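PDB 1M45: myosin light chain 1 from Saccharomyces cerevisiae, which serves as a light chain for class II and class V myosins and for IQG1 by binding their IQ motifs, and takes part in cytokinesis. Local coordinates for residues K7-L12 against G27-A32. Numbering follows the deposited sequence.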
loop_
_atom_site.group_PDB
_atom_site.type_symbol
_atom_site.label_atom_id
_atom_site.label_comp_id
_atom_site.label_asym_id
_atom_site.label_seq_id
_atom_site.Cartn_x
_atom_site.Cartn_y
_atom_site.Cartn_z
ATOM N N LYS A 7 12.112 3.114 -12.671
ATOM C CA LYS A 7 13.272 2.959 -11.802
ATOM C C LYS A 7 13.732 1.498 -11.733
ATOM O O LYS A 7 14.084 0.987 -10.652
ATOM C CB LYS A 7 12.948 3.484 -10.408
ATOM C CG LYS A 7 12.593 4.973 -10.372
ATOM C CD LYS A 7 12.403 5.410 -8.935
ATOM C CE LYS A 7 12.154 6.914 -8.820
ATOM N NZ LYS A 7 11.876 7.258 -7.383
ATOM N N ASP A 8 13.715 0.847 -12.903
ATOM C CA ASP A 8 14.139 -0.554 -13.078
ATOM C C ASP A 8 13.338 -1.566 -12.273
ATOM O O ASP A 8 13.835 -2.642 -11.953
ATOM C CB ASP A 8 15.601 -0.739 -12.705
ATOM C CG ASP A 8 16.233 -1.935 -13.412
ATOM O OD1 ASP A 8 15.815 -2.288 -14.526
ATOM O OD2 ASP A 8 17.155 -2.542 -12.892
ATOM N N ILE A 9 12.123 -1.202 -11.891
ATOM C CA ILE A 9 11.330 -2.114 -11.101
ATOM C C ILE A 9 10.711 -3.219 -11.967
ATOM O O ILE A 9 10.559 -4.353 -11.525
ATOM C CB ILE A 9 10.255 -1.328 -10.344
ATOM C CG1 ILE A 9 10.896 -0.496 -9.239
ATOM C CG2 ILE A 9 9.170 -2.283 -9.793
ATOM C CD1 ILE A 9 9.908 0.558 -8.652
ATOM N N PHE A 10 10.364 -2.901 -13.208
ATOM C CA PHE A 10 9.738 -3.865 -14.092
ATOM C C PHE A 10 10.503 -5.205 -14.171
ATOM O O PHE A 10 9.878 -6.269 -14.203
ATOM C CB PHE A 10 9.563 -3.256 -15.475
ATOM C CG PHE A 10 8.699 -4.056 -16.394
ATOM C CD1 PHE A 10 9.266 -5.014 -17.235
ATOM C CD2 PHE A 10 7.316 -3.876 -16.439
ATOM C CE1 PHE A 10 8.462 -5.773 -18.096
ATOM C CE2 PHE A 10 6.529 -4.590 -17.304
ATOM C CZ PHE A 10 7.096 -5.558 -18.132
ATOM N N THR A 11 11.835 -5.153 -14.168
ATOM C CA THR A 11 12.636 -6.385 -14.262
ATOM C C THR A 11 12.452 -7.279 -13.046
ATOM O O THR A 11 12.564 -8.506 -13.174
ATOM C CB THR A 11 14.166 -6.131 -14.510
ATOM O OG1 THR A 11 14.650 -5.141 -13.599
ATOM C CG2 THR A 11 14.392 -5.524 -15.879
ATOM N N LEU A 12 12.128 -6.709 -11.893
ATOM C CA LEU A 12 11.919 -7.530 -10.694
ATOM C C LEU A 12 10.610 -8.310 -10.798
ATOM O O LEU A 12 10.429 -9.365 -10.133
ATOM C CB LEU A 12 11.919 -6.663 -9.425
ATOM C CG LEU A 12 13.196 -5.926 -9.058
ATOM C CD1 LEU A 12 12.942 -5.000 -7.864
ATOM C CD2 LEU A 12 14.277 -6.968 -8.746
ATOM N N GLY A 27 -1.361 -4.632 -10.171
ATOM C CA GLY A 27 -1.578 -3.868 -8.948
ATOM C C GLY A 27 -0.303 -3.650 -8.151
ATOM O O GLY A 27 0.009 -2.535 -7.726
ATOM N N ASP A 28 0.449 -4.725 -7.944
ATOM C CA ASP A 28 1.694 -4.619 -7.187
ATOM C C ASP A 28 2.765 -3.803 -7.900
ATOM O O ASP A 28 3.586 -3.149 -7.253
ATOM C CB ASP A 28 2.181 -6.028 -6.846
ATOM C CG ASP A 28 1.397 -6.634 -5.740
ATOM O OD1 ASP A 28 1.565 -7.854 -5.490
ATOM O OD2 ASP A 28 0.631 -5.962 -5.041
ATOM N N TYR A 29 2.763 -3.884 -9.236
ATOM C CA TYR A 29 3.682 -3.049 -10.015
ATOM C C TYR A 29 3.355 -1.576 -9.786
ATOM O O TYR A 29 4.250 -0.783 -9.549
ATOM C CB TYR A 29 3.657 -3.366 -11.524
ATOM C CG TYR A 29 4.528 -2.447 -12.293
ATOM C CD1 TYR A 29 5.899 -2.626 -12.308
ATOM C CD2 TYR A 29 3.984 -1.375 -12.979
ATOM C CE1 TYR A 29 6.722 -1.725 -12.975
ATOM C CE2 TYR A 29 4.785 -0.431 -13.628
ATOM C CZ TYR A 29 6.157 -0.622 -13.633
ATOM O OH TYR A 29 6.944 0.308 -14.275
ATOM N N LEU A 30 2.062 -1.241 -9.857
ATOM C CA LEU A 30 1.640 0.132 -9.647
ATOM C C LEU A 30 2.012 0.595 -8.250
ATOM O O LEU A 30 2.402 1.760 -8.037
ATOM C CB LEU A 30 0.128 0.271 -9.870
ATOM C CG LEU A 30 -0.254 0.122 -11.349
ATOM C CD1 LEU A 30 -1.789 0.065 -11.483
ATOM C CD2 LEU A 30 0.320 1.230 -12.203
ATOM N N ARG A 31 1.884 -0.314 -7.293
ATOM C CA ARG A 31 2.295 0.009 -5.924
ATOM C C ARG A 31 3.792 0.225 -5.845
ATOM O O ARG A 31 4.254 1.194 -5.249
ATOM C CB ARG A 31 1.888 -1.117 -4.970
ATOM C CG ARG A 31 0.396 -1.192 -4.766
ATOM C CD ARG A 31 -0.097 -2.433 -3.990
ATOM N NE ARG A 31 -1.563 -2.439 -3.982
ATOM C CZ ARG A 31 -2.367 -3.327 -4.525
ATOM N NH1 ARG A 31 -1.920 -4.434 -5.143
ATOM N NH2 ARG A 31 -3.693 -3.088 -4.465
ATOM N N ALA A 32 4.557 -0.646 -6.504
ATOM C CA ALA A 32 6.018 -0.563 -6.404
ATOM C C ALA A 32 6.549 0.761 -6.912
ATOM O O ALA A 32 7.502 1.305 -6.376
ATOM C CB ALA A 32 6.651 -1.725 -7.176
#
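Phe10 and Tyr29 each carry CG anti to the backbone N (chi1 -169° and 176°), which sets the Tyr29 ring across toward 7-12 and the Phe10 ring beside it, near enough for Phe10 CD2 to meet Tyr29 CE1; the two side chains cross at about a right angle. The result is an offset edge-to-face pair: the edge of Phe10 is turned toward the face of Tyr29, the planes stand at 78° and the centroids are 6.0 Å apart. Tyr29 also brings its CE1 corner up to the backbone, with that atom 3.8 Å from Phe10 N, which lies in the plane of the tyrosine ring at its edge. Past the ring, the hydroxyl of Tyr29 is hydrogen-bonded to Asn6 ND2, a tether that helps fix how the ring sits.

Ile9 uses two branches. Ile9 CG2 meets Ala32 CB at 3.7 Å. The same Ile9 CG2 lies 4.1 Å from Tyr29 CE1. Ile9 CD1 comes to 3.4 Å from Ala32 O, at the end of helix 26-32. With an alanine at Ile9 both methyls go, and a gap would probably open beside Ala32, with one flank of the Tyr29 ring losing its support.

The contact is thus buried, apolar packing between the region around helix 10-13 and the exiting helix 26-32 of the first EF-hand. Phe10 lies close to Asp14, which is inferred to bind calcium. Ala32 also touches Phe13 and an apolar side chain of the bound peptide. Phe10 and Tyr29 both rest on Ile21 of strand 20-22 and on Leu60 of helix 60-69, where Tyr29 also touches Ile63.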